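Local coordinates for restriction endonuclease R.BpuJI (PDB 2VLA), which recognises its cognate DNA through the N-terminal domain present here and, as the whole restriction enzyme, probably cuts DNA as an endonuclease, at residues 114-119 with 253-258; 123-128 with 268-273; 153-158 with 186-191. All coordinates share one frame; numbering follows the deposited sequence. Where two conformers were deposited one is given.

Interaction 1. Residues 114-119 with 253-258; sequences QFPNGM and FNAYKY. With nucleotides of chain B.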
loop_
_atom_site.group_PDB
_atom_site.type_symbol
_atom_site.label_atom_id
_atom_site.label_comp_id
_atom_site.label_asym_id
_atom_site.label_seq_id
_atom_site.Cartn_x
_atom_site.Cartn_y
_atom_site.Cartn_z
ATOM N N GLN A 114 -4.094 3.657 -2.948
ATOM C CA GLN A 114 -4.773 3.434 -4.184
ATOM C C GLN A 114 -3.772 3.156 -5.261
ATOM O O GLN A 114 -2.554 3.409 -5.075
ATOM C CB GLN A 114 -5.586 4.685 -4.556
ATOM C CG GLN A 114 -4.744 5.931 -4.557
ATOM C CD GLN A 114 -5.468 7.116 -5.192
ATOM O OE1 GLN A 114 -6.347 7.718 -4.575
ATOM N NE2 GLN A 114 -5.090 7.456 -6.418
ATOM N N PHE A 115 -4.258 2.658 -6.402
ATOM C CA PHE A 115 -3.491 2.662 -7.642
ATOM C C PHE A 115 -4.324 3.451 -8.674
ATOM O O PHE A 115 -5.548 3.308 -8.709
ATOM C CB PHE A 115 -3.290 1.261 -8.187
ATOM C CG PHE A 115 -2.546 0.311 -7.248
ATOM C CD1 PHE A 115 -1.225 0.560 -6.838
ATOM C CD2 PHE A 115 -3.159 -0.831 -6.809
ATOM C CE1 PHE A 115 -0.513 -0.389 -6.018
ATOM C CE2 PHE A 115 -2.442 -1.776 -5.988
ATOM C CZ PHE A 115 -1.135 -1.511 -5.598
ATOM N N PRO A 116 -3.671 4.290 -9.493
ATOM C CA PRO A 116 -2.258 4.634 -9.435
ATOM C C PRO A 116 -1.963 5.534 -8.266
ATOM O O PRO A 116 -2.881 6.003 -7.585
ATOM C CB PRO A 116 -2.019 5.408 -10.779
ATOM C CG PRO A 116 -3.284 5.223 -11.577
ATOM C CD PRO A 116 -4.365 5.021 -10.573
ATOM N N ASN A 117 -0.683 5.786 -8.025
ATOM C CA ASN A 117 -0.284 6.662 -6.971
ATOM C C ASN A 117 1.061 7.332 -7.254
ATOM O O ASN A 117 1.741 7.019 -8.252
ATOM C CB ASN A 117 -0.248 5.888 -5.641
ATOM C CG ASN A 117 0.787 4.766 -5.647
ATOM O OD1 ASN A 117 1.972 5.021 -5.882
ATOM N ND2 ASN A 117 0.329 3.510 -5.460
ATOM N N GLY A 118 1.459 8.233 -6.374
ATOM C CA GLY A 118 2.717 8.949 -6.528
ATOM C C GLY A 118 3.852 8.391 -5.712
ATOM O O GLY A 118 4.865 9.058 -5.523
ATOM N N MET A 119 3.720 7.150 -5.262
ATOM C CA MET A 119 4.879 6.439 -4.649
ATOM C C MET A 119 5.811 5.877 -5.706
ATOM O O MET A 119 7.030 5.739 -5.477
ATOM C CB MET A 119 4.407 5.310 -3.749
ATOM C CG MET A 119 3.581 5.758 -2.628
ATOM S SD MET A 119 3.411 4.504 -1.431
ATOM C CE MET A 119 2.033 5.017 -0.547
ATOM N N PHE A 253 -7.717 10.359 -5.131
ATOM C CA PHE A 253 -6.717 11.130 -5.856
ATOM C C PHE A 253 -6.735 10.744 -7.340
ATOM O O PHE A 253 -6.601 9.585 -7.695
ATOM C CB PHE A 253 -5.319 10.894 -5.247
ATOM C CG PHE A 253 -4.225 11.638 -5.934
ATOM C CD1 PHE A 253 -3.948 12.961 -5.603
ATOM C CD2 PHE A 253 -3.472 11.032 -6.929
ATOM C CE1 PHE A 253 -2.929 13.651 -6.238
ATOM C CE2 PHE A 253 -2.462 11.721 -7.569
ATOM C CZ PHE A 253 -2.201 13.042 -7.225
ATOM N N ASN A 254 -6.993 11.725 -8.193
ATOM C CA ASN A 254 -7.188 11.467 -9.608
ATOM C C ASN A 254 -5.906 11.643 -10.424
ATOM O O ASN A 254 -5.508 12.784 -10.755
ATOM C CB ASN A 254 -8.285 12.402 -10.151
ATOM C CG ASN A 254 -8.586 12.156 -11.581
ATOM O OD1 ASN A 254 -8.043 11.259 -12.201
ATOM N ND2 ASN A 254 -9.469 12.982 -12.144
ATOM N N ALA A 255 -5.260 10.517 -10.757
ATOM C CA ALA A 255 -3.991 10.547 -11.488
ATOM C C ALA A 255 -4.191 10.942 -12.950
ATOM O O ALA A 255 -3.241 11.279 -13.659
ATOM C CB ALA A 255 -3.322 9.178 -11.399
ATOM N N TYR A 256 -5.426 10.890 -13.394
ATOM C CA TYR A 256 -5.739 11.016 -14.817
ATOM C C TYR A 256 -5.934 12.479 -15.254
ATOM O O TYR A 256 -6.180 12.750 -16.416
ATOM C CB TYR A 256 -6.954 10.151 -15.153
ATOM C CG TYR A 256 -6.633 8.679 -15.097
ATOM C CD1 TYR A 256 -6.677 7.977 -13.883
ATOM C CD2 TYR A 256 -6.161 8.020 -16.205
ATOM C CE1 TYR A 256 -6.328 6.640 -13.805
ATOM C CE2 TYR A 256 -5.788 6.674 -16.140
ATOM C CZ TYR A 256 -5.880 5.987 -14.919
ATOM O OH TYR A 256 -5.495 4.672 -14.849
ATOM N N LYS A 257 -5.768 13.413 -14.329
ATOM C CA LYS A 257 -5.864 14.833 -14.675
ATOM C C LYS A 257 -4.479 15.457 -14.867
ATOM O O LYS A 257 -4.354 16.665 -15.012
ATOM C CB LYS A 257 -6.627 15.589 -13.599
ATOM C CG LYS A 257 -5.846 15.799 -12.324
ATOM C CD LYS A 257 -6.654 16.571 -11.307
ATOM C CE LYS A 257 -5.861 16.803 -10.027
ATOM N NZ LYS A 257 -6.682 17.459 -8.956
ATOM N N TYR A 258 -3.441 14.628 -14.822
ATOM C CA TYR A 258 -2.097 15.093 -15.042
ATOM C C TYR A 258 -1.583 14.671 -16.410
ATOM O O TYR A 258 -1.859 13.570 -16.877
ATOM C CB TYR A 258 -1.169 14.554 -13.936
ATOM C CG TYR A 258 -1.548 15.031 -12.552
ATOM C CD1 TYR A 258 -2.483 14.342 -11.789
ATOM C CD2 TYR A 258 -0.981 16.183 -12.010
ATOM C CE1 TYR A 258 -2.853 14.794 -10.543
ATOM C CE2 TYR A 258 -1.326 16.625 -10.766
ATOM C CZ TYR A 258 -2.280 15.940 -10.033
ATOM O OH TYR A 258 -2.629 16.383 -8.756
ATOM P P DC B 5 11.739 7.707 -3.599
ATOM O OP1 DC B 5 11.342 9.034 -3.085
ATOM O OP2 DC B 5 12.234 6.694 -2.657
ATOM O "O5'" DC B 5 10.525 7.165 -4.495
ATOM C "C5'" DC B 5 10.139 5.815 -4.478
ATOM C "C4'" DC B 5 10.316 5.183 -5.828
ATOM O "O4'" DC B 5 11.724 5.223 -6.203
ATOM C "C3'" DC B 5 9.917 3.727 -5.908
ATOM O "O3'" DC B 5 9.535 3.407 -7.247
ATOM C "C2'" DC B 5 11.226 3.065 -5.463
ATOM C "C1'" DC B 5 12.215 3.894 -6.275
ATOM N N1 DC B 5 13.594 3.824 -5.784
ATOM C C2 DC B 5 14.609 3.292 -6.590
ATOM O O2 DC B 5 14.337 2.936 -7.755
ATOM N N3 DC B 5 15.878 3.211 -6.082
ATOM C C4 DC B 5 16.127 3.606 -4.844
ATOM N N4 DC B 5 17.390 3.507 -4.390
ATOM C C5 DC B 5 15.127 4.120 -3.995
ATOM C C6 DC B 5 13.880 4.223 -4.506
#
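Gln114 meets the backbone of Phe253 with both ends of its amide, an example of how one side chain can tie two loops together. From CB, CG lies between backbone N and carbonyl carbon (chi1 53°), and beyond it the chain runs extended to the amide, whose two branches divide the work. OE1 accepts from Phe253 N at 3.0 Å, the donor lying in the carbonyl plane on a lone pair. NE2 gives one hydrogen to Phe253 O (2.9 Å, 171°) and the other to Pro116 O of its own loop, also at 2.9 Å, both acceptors close to the amide plane. OE1 also lies 3.4 Å from Phe253 CB, and NE2 sits at the edge of the Phe253 ring. Three bonds thus fix the rotation of this buried amide. A leucine here would probably leave Phe253 N and O and Pro116 O without these partners and remove the polar tie between the two loops. Beyond the amide the contact turns apolar: Pro116 puts CG 4.0 Å from Ala255 CB and against the Tyr256 ring, whose hydroxyl bonds to Ile133 O. Such two-pronged pairing imitates a backbone pairing and joins loops preceding helices 122-130 and 263-278 in the recognition domain.

Interaction 2. Residues 123-128 with 268-273; sequences DKVIEK and SFFKDW. With nucleotides of chain C; nucleotides of chain B.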
loop_
_atom_site.group_PDB
_atom_site.type_symbol
_atom_site.label_atom_id
_atom_site.label_comp_id
_atom_site.label_asym_id
_atom_site.label_seq_id
_atom_site.Cartn_x
_atom_site.Cartn_y
_atom_site.Cartn_z
ATOM N N ASP A 123 8.046 6.099 -14.670
ATOM C CA ASP A 123 7.791 5.154 -15.758
ATOM C C ASP A 123 6.726 4.134 -15.343
ATOM O O ASP A 123 5.874 3.741 -16.157
ATOM C CB ASP A 123 9.081 4.465 -16.249
ATOM C CG ASP A 123 9.830 3.754 -15.159
ATOM O OD1 ASP A 123 9.828 4.234 -14.021
ATOM O OD2 ASP A 123 10.483 2.719 -15.468
ATOM N N LYS A 124 6.740 3.751 -14.064
ATOM C CA LYS A 124 5.760 2.826 -13.535
ATOM C C LYS A 124 4.354 3.508 -13.410
ATOM O O LYS A 124 3.326 2.882 -13.662
ATOM C CB LYS A 124 6.235 2.273 -12.190
ATOM C CG LYS A 124 7.601 1.594 -12.263
ATOM C CD LYS A 124 7.549 0.285 -13.017
ATOM C CE LYS A 124 8.782 -0.559 -12.748
ATOM N NZ LYS A 124 9.125 -1.433 -13.901
ATOM N N VAL A 125 4.332 4.775 -13.011
ATOM C CA VAL A 125 3.089 5.560 -13.019
ATOM C C VAL A 125 2.454 5.582 -14.414
ATOM O O VAL A 125 1.286 5.271 -14.573
ATOM C CB VAL A 125 3.335 7.030 -12.565
ATOM C CG1 VAL A 125 2.039 7.858 -12.713
ATOM C CG2 VAL A 125 3.858 7.089 -11.132
ATOM N N ILE A 126 3.257 5.908 -15.413
ATOM C CA ILE A 126 2.797 5.966 -16.781
ATOM C C ILE A 126 2.260 4.603 -17.246
ATOM O O ILE A 126 1.272 4.535 -17.932
ATOM C CB ILE A 126 3.938 6.467 -17.713
ATOM C CG1 ILE A 126 4.211 7.950 -17.437
ATOM C CG2 ILE A 126 3.603 6.231 -19.180
ATOM C CD1 ILE A 126 5.448 8.508 -18.124
ATOM N N GLU A 127 2.917 3.523 -16.838
ATOM C CA GLU A 127 2.432 2.176 -17.164
ATOM C C GLU A 127 1.037 1.930 -16.559
ATOM O O GLU A 127 0.142 1.422 -17.229
ATOM C CB GLU A 127 3.414 1.112 -16.670
ATOM C CG GLU A 127 4.683 0.981 -17.519
ATOM C CD GLU A 127 5.694 0.011 -16.927
ATOM O OE1 GLU A 127 5.307 -0.794 -16.058
ATOM O OE2 GLU A 127 6.874 0.050 -17.342
ATOM N N LYS A 128 0.863 2.294 -15.294
ATOM C CA LYS A 128 -0.381 2.019 -14.605
ATOM C C LYS A 128 -1.511 2.891 -15.151
ATOM O O LYS A 128 -2.605 2.416 -15.388
ATOM C CB LYS A 128 -0.206 2.198 -13.096
ATOM C CG LYS A 128 0.664 1.117 -12.498
ATOM C CD LYS A 128 0.904 1.283 -11.012
ATOM C CE LYS A 128 1.946 0.266 -10.526
ATOM N NZ LYS A 128 2.255 0.394 -9.095
ATOM N N SER A 268 3.879 18.475 -10.110
ATOM C CA SER A 268 2.665 18.652 -9.320
ATOM C C SER A 268 2.087 17.301 -8.876
ATOM O O SER A 268 1.556 17.171 -7.783
ATOM C CB SER A 268 1.624 19.405 -10.130
ATOM O OG SER A 268 2.007 20.765 -10.340
ATOM N N PHE A 269 2.172 16.320 -9.753
ATOM C CA PHE A 269 1.644 14.990 -9.465
ATOM C C PHE A 269 2.196 14.465 -8.155
ATOM O O PHE A 269 1.445 14.056 -7.283
ATOM C CB PHE A 269 1.982 14.041 -10.597
ATOM C CG PHE A 269 1.564 12.635 -10.354
ATOM C CD1 PHE A 269 0.261 12.259 -10.453
ATOM C CD2 PHE A 269 2.508 11.673 -10.019
ATOM C CE1 PHE A 269 -0.118 10.948 -10.259
ATOM C CE2 PHE A 269 2.129 10.367 -9.794
ATOM C CZ PHE A 269 0.811 10.015 -9.920
ATOM N N PHE A 270 3.518 14.468 -8.020
ATOM C CA PHE A 270 4.133 13.890 -6.846
ATOM C C PHE A 270 3.898 14.727 -5.600
ATOM O O PHE A 270 3.709 14.185 -4.522
ATOM C CB PHE A 270 5.614 13.654 -7.077
ATOM C CG PHE A 270 5.891 12.571 -8.069
ATOM C CD1 PHE A 270 5.618 11.251 -7.765
ATOM C CD2 PHE A 270 6.381 12.871 -9.324
ATOM C CE1 PHE A 270 5.833 10.261 -8.683
ATOM C CE2 PHE A 270 6.615 11.879 -10.237
ATOM C CZ PHE A 270 6.352 10.564 -9.906
ATOM N N LYS A 271 3.843 16.047 -5.759
ATOM C CA LYS A 271 3.581 16.928 -4.629
ATOM C C LYS A 271 2.150 16.779 -4.135
ATOM O O LYS A 271 1.906 16.664 -2.924
ATOM C CB LYS A 271 3.846 18.387 -5.005
ATOM C CG LYS A 271 3.810 19.324 -3.822
ATOM N N ASP A 272 1.198 16.778 -5.072
ATOM C CA ASP A 272 -0.200 16.646 -4.732
ATOM C C ASP A 272 -0.477 15.265 -4.138
ATOM O O ASP A 272 -1.285 15.134 -3.212
ATOM C CB ASP A 272 -1.075 16.840 -5.970
ATOM C CG ASP A 272 -0.977 18.240 -6.556
ATOM O OD1 ASP A 272 -0.542 19.176 -5.854
ATOM O OD2 ASP A 272 -1.379 18.405 -7.722
ATOM N N TRP A 273 0.161 14.229 -4.683
ATOM C CA TRP A 273 -0.006 12.889 -4.107
ATOM C C TRP A 273 0.420 12.887 -2.630
ATOM O O TRP A 273 -0.276 12.360 -1.771
ATOM C CB TRP A 273 0.781 11.819 -4.871
ATOM C CG TRP A 273 0.902 10.566 -4.026
ATOM C CD1 TRP A 273 1.971 10.195 -3.245
ATOM C CD2 TRP A 273 -0.125 9.617 -3.766
ATOM N NE1 TRP A 273 1.672 9.049 -2.546
ATOM C CE2 TRP A 273 0.388 8.677 -2.841
ATOM C CE3 TRP A 273 -1.434 9.449 -4.245
ATOM C CZ2 TRP A 273 -0.350 7.615 -2.398
ATOM C CZ3 TRP A 273 -2.165 8.413 -3.799
ATOM C CH2 TRP A 273 -1.641 7.504 -2.862
ATOM P P DC C 11 12.848 6.573 -17.628
ATOM O OP1 DC C 11 11.717 5.913 -18.285
ATOM O OP2 DC C 11 13.980 7.094 -18.442
ATOM O "O5'" DC C 11 12.335 7.779 -16.739
ATOM C "C5'" DC C 11 11.542 7.536 -15.616
ATOM C "C4'" DC C 11 11.968 8.406 -14.460
ATOM O "O4'" DC C 11 13.346 8.160 -14.134
ATOM C "C3'" DC C 11 11.878 9.896 -14.700
ATOM O "O3'" DC C 11 11.366 10.463 -13.524
ATOM C "C2'" DC C 11 13.318 10.303 -14.981
ATOM C "C1'" DC C 11 14.071 9.367 -14.071
ATOM N N1 DC C 11 15.474 9.125 -14.467
ATOM C C2 DC C 11 16.490 9.357 -13.535
ATOM O O2 DC C 11 16.186 9.760 -12.410
ATOM N N3 DC C 11 17.777 9.123 -13.898
ATOM C C4 DC C 11 18.057 8.661 -15.129
ATOM N N4 DC C 11 19.357 8.425 -15.425
ATOM C C5 DC C 11 17.025 8.406 -16.084
ATOM C C6 DC C 11 15.766 8.644 -15.709
ATOM P P DC B 6 8.980 1.959 -7.656
ATOM O OP1 DC B 6 8.078 2.195 -8.818
ATOM O OP2 DC B 6 8.513 1.261 -6.432
ATOM O "O5'" DC B 6 10.321 1.145 -8.059
ATOM C "C5'" DC B 6 10.905 1.319 -9.356
ATOM C "C4'" DC B 6 11.784 0.135 -9.681
ATOM O "O4'" DC B 6 12.967 0.173 -8.872
ATOM C "C3'" DC B 6 11.155 -1.233 -9.449
ATOM O "O3'" DC B 6 11.463 -2.048 -10.568
ATOM C "C2'" DC B 6 11.785 -1.729 -8.141
ATOM C "C1'" DC B 6 13.145 -1.088 -8.201
ATOM N N1 DC B 6 13.784 -0.753 -6.941
ATOM C C2 DC B 6 15.120 -1.138 -6.696
ATOM O O2 DC B 6 15.689 -1.914 -7.472
ATOM N N3 DC B 6 15.730 -0.679 -5.587
ATOM C C4 DC B 6 15.088 0.097 -4.723
ATOM N N4 DC B 6 15.745 0.517 -3.626
ATOM C C5 DC B 6 13.737 0.485 -4.958
ATOM C C6 DC B 6 13.158 0.062 -6.074
#
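Val125 and Phe269 form a small, purely apolar contact between helices 122-130 and 263-278, buried in the recognition domain beside the bound DNA. The side chains come from opposite directions and span the distance between the helices, whose closest alpha carbons here, those of Val125 and Phe269, are 10.2 Å apart. CG1 of Val125, anti to its own nitrogen (chi1 175°), comes within 3.7 Å of Phe269 CZ, while CG2 lies 3.9 Å from Phe269 CE2. CG1 approaches the Phe269 ring obliquely, as CG2 does the Phe270 ring. CG2 makes a looser contact with Phe270, 4.4 Å from its CZ. The two phenylalanines pack edge to face: CD2 of Phe269 sits 3.7 Å above the centre of the Phe270 ring. This is helix-to-helix packing through a branched aliphatic residue and an aromatic pair, and Phe269 extends it edge to face to Tyr258 and Phe260. Helix 122-130 turns other residues to the DNA. Lys124 lays CG 3.5 Å from OP1 of DC6 of chain B, and its NZ makes a salt bridge with another phosphate. CB of Asp123 lies 3.6 Å from OP1 of DC11 of chain C. From helix 263-278, Phe270 packs on a DNA phosphate.

Interaction 3. Residues 153-158 with 186-191; sequences IQLSKD and EDRSND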
loop_
_atom_site.group_PDB
_atom_site.type_symbol
_atom_site.label_atom_id
_atom_site.label_comp_id
_atom_site.label_asym_id
_atom_site.label_seq_id
_atom_site.Cartn_x
_atom_site.Cartn_y
_atom_site.Cartn_z
ATOM N N ILE A 153 -17.142 -19.463 2.030
ATOM C CA ILE A 153 -15.816 -19.939 1.637
ATOM C C ILE A 153 -14.739 -19.067 2.258
ATOM O O ILE A 153 -15.022 -17.950 2.737
ATOM C CB ILE A 153 -15.620 -20.004 0.099
ATOM C CG1 ILE A 153 -15.629 -18.600 -0.514
ATOM C CG2 ILE A 153 -16.694 -20.890 -0.542
ATOM C CD1 ILE A 153 -15.066 -18.544 -1.907
ATOM N N GLN A 154 -13.519 -19.596 2.306
ATOM C CA GLN A 154 -12.399 -18.826 2.780
ATOM C C GLN A 154 -11.318 -18.793 1.712
ATOM O O GLN A 154 -11.230 -19.697 0.893
ATOM C CB GLN A 154 -11.862 -19.438 4.067
ATOM C CG GLN A 154 -12.878 -19.390 5.200
ATOM C CD GLN A 154 -12.478 -20.211 6.372
ATOM O OE1 GLN A 154 -12.253 -21.417 6.252
ATOM N NE2 GLN A 154 -12.412 -19.581 7.536
ATOM N N LEU A 155 -10.562 -17.710 1.687
ATOM C CA LEU A 155 -9.587 -17.462 0.638
ATOM C C LEU A 155 -8.164 -17.581 1.144
ATOM O O LEU A 155 -7.854 -17.205 2.274
ATOM C CB LEU A 155 -9.773 -16.053 0.069
ATOM C CG LEU A 155 -11.162 -15.723 -0.468
ATOM C CD1 LEU A 155 -11.124 -14.361 -1.070
ATOM C CD2 LEU A 155 -11.559 -16.760 -1.466
ATOM N N SER A 156 -7.295 -18.041 0.266
ATOM C CA SER A 156 -5.872 -18.087 0.543
ATOM C C SER A 156 -5.203 -16.825 0.037
ATOM O O SER A 156 -5.788 -16.049 -0.738
ATOM C CB SER A 156 -5.244 -19.289 -0.147
ATOM O OG SER A 156 -5.223 -19.079 -1.557
ATOM N N LYS A 157 -3.958 -16.631 0.429
ATOM C CA LYS A 157 -3.162 -15.535 -0.082
ATOM C C LYS A 157 -2.997 -15.639 -1.592
ATOM O O LYS A 157 -2.942 -14.625 -2.284
ATOM C CB LYS A 157 -1.789 -15.521 0.602
ATOM C CG LYS A 157 -0.833 -14.489 0.051
ATOM C CD LYS A 157 0.405 -14.371 0.931
ATOM C CE LYS A 157 0.923 -15.739 1.343
ATOM N NZ LYS A 157 2.058 -16.190 0.491
ATOM N N ASP A 158 -2.868 -16.861 -2.102
ATOM C CA ASP A 158 -2.736 -17.073 -3.543
ATOM C C ASP A 158 -4.021 -16.683 -4.289
ATOM O O ASP A 158 -3.951 -16.162 -5.401
ATOM C CB ASP A 158 -2.345 -18.557 -3.850
ATOM C CG ASP A 158 -0.894 -18.897 -3.449
ATOM O OD1 ASP A 158 -0.009 -18.020 -3.595
ATOM O OD2 ASP A 158 -0.646 -20.062 -3.028
ATOM N N GLU A 186 -16.404 -21.476 -8.917
ATOM C CA GLU A 186 -16.459 -22.284 -10.140
ATOM C C GLU A 186 -15.124 -22.972 -10.400
ATOM O O GLU A 186 -15.079 -24.168 -10.709
ATOM C CB GLU A 186 -16.843 -21.433 -11.345
ATOM C CG GLU A 186 -16.942 -22.232 -12.642
ATOM C CD GLU A 186 -17.081 -21.354 -13.869
ATOM O OE1 GLU A 186 -18.208 -20.882 -14.143
ATOM O OE2 GLU A 186 -16.068 -21.154 -14.575
ATOM N N ASP A 187 -14.030 -22.230 -10.249
ATOM C CA ASP A 187 -12.719 -22.792 -10.471
ATOM C C ASP A 187 -12.450 -23.961 -9.517
ATOM O O ASP A 187 -11.967 -25.018 -9.937
ATOM C CB ASP A 187 -11.650 -21.711 -10.313
ATOM C CG ASP A 187 -11.430 -20.908 -11.593
ATOM O OD1 ASP A 187 -12.121 -21.189 -12.613
ATOM O OD2 ASP A 187 -10.578 -19.981 -11.578
ATOM N N ARG A 188 -12.775 -23.783 -8.244
ATOM C CA ARG A 188 -12.561 -24.848 -7.261
ATOM C C ARG A 188 -13.386 -26.075 -7.619
ATOM O O ARG A 188 -12.952 -27.205 -7.408
ATOM C CB ARG A 188 -12.918 -24.380 -5.857
ATOM C CG ARG A 188 -11.961 -23.349 -5.288
ATOM C CD ARG A 188 -12.329 -22.970 -3.888
ATOM N NE ARG A 188 -11.408 -21.981 -3.343
ATOM C CZ ARG A 188 -11.504 -21.451 -2.130
ATOM N NH1 ARG A 188 -12.482 -21.815 -1.318
ATOM N NH2 ARG A 188 -10.627 -20.539 -1.739
ATOM N N SER A 189 -14.581 -25.850 -8.150
ATOM C CA SER A 189 -15.473 -26.965 -8.507
ATOM C C SER A 189 -14.916 -27.763 -9.681
ATOM O O SER A 189 -15.305 -28.915 -9.907
ATOM C CB SER A 189 -16.884 -26.457 -8.829
ATOM O OG SER A 189 -16.953 -25.914 -10.133
ATOM N N ASN A 190 -13.988 -27.155 -10.408
ATOM C CA ASN A 190 -13.326 -27.796 -11.522
ATOM C C ASN A 190 -11.906 -28.185 -11.157
ATOM O O ASN A 190 -11.090 -28.470 -12.031
ATOM C CB ASN A 190 -13.315 -26.862 -12.728
ATOM C CG ASN A 190 -14.683 -26.733 -13.374
ATOM O OD1 ASN A 190 -15.358 -27.728 -13.602
ATOM N ND2 ASN A 190 -15.094 -25.507 -13.671
ATOM N N ASP A 191 -11.617 -28.171 -9.857
ATOM C CA ASP A 191 -10.282 -28.534 -9.333
ATOM C C ASP A 191 -9.173 -27.668 -9.936
ATOM O O ASP A 191 -8.045 -28.137 -10.165
ATOM C CB ASP A 191 -10.000 -30.015 -9.571
ATOM C CG ASP A 191 -10.998 -30.914 -8.863
ATOM O OD1 ASP A 191 -11.269 -30.683 -7.661
ATOM O OD2 ASP A 191 -11.524 -31.842 -9.510
HETATM O O HOH W 1 -13.354 -22.383 1.531
#
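Arg188 reaches from the last turn of helix 177-189 toward the segment 153-158 and presents the edge of its guanidinium to the carbonyl of Gln154. The chain is extended from CG to NE, which carries the charged end across to a backbone whose nearest alpha carbon, that of Ile153, is 10.7 Å from its own. NH2 donates to Gln154 O at 2.8 Å, with an N-H...O angle of 164°; the oxygen lies in the guanidinium plane, while the donor is tilted 17° from the carbonyl plane. NH1 adds a weak bond to the same oxygen at 3.3 Å, so one acceptor is gripped by both terminal nitrogens. A water extends this grip, accepting from Gln154 N at 2.9 Å and, weakly, from NH1. Two hydrophobic side chains approach from the same side of the guanidinium plane: Ile153 with CD1 over that face and CB 3.9 Å from NH1, Leu155 obliquely, with CD2 3.9 Å from NH2. The same NH2 makes a salt bridge to Asp159 in helix 157-165, which probably helps hold the guanidinium in place. Ser156 is the N-cap of that helix, its OG bonded to Asp159 N. Arg188 thus links two helix ends: the capped start of 157-165 and the close of 177-189, a Schellman motif with Asp191, of positive phi, as the C-prime residue.

Overall arrangement
Interactions 1 and 2 form one continuous buried region, their centres 6 Å apart, whereas interaction 3 lies about 32 Å and 35 Å away, centre to centre, at a partly exposed edge of the domain. The first two share their surroundings: Tyr258 of 253-258 bonds to Asp272 of 268-273, and the Trp273 ring packs against Asn117 and Gly118. Both join the region around helix 122-130 to that around helix 263-278, interaction 1 through preceding loops and interaction 2 through the helices themselves. Chemistry follows place: the buried loops are joined by a neutral amide and a patch of apolar packing, buried helices by hydrocarbon alone, and the outlying contact by a charged, partly hydrated arginine.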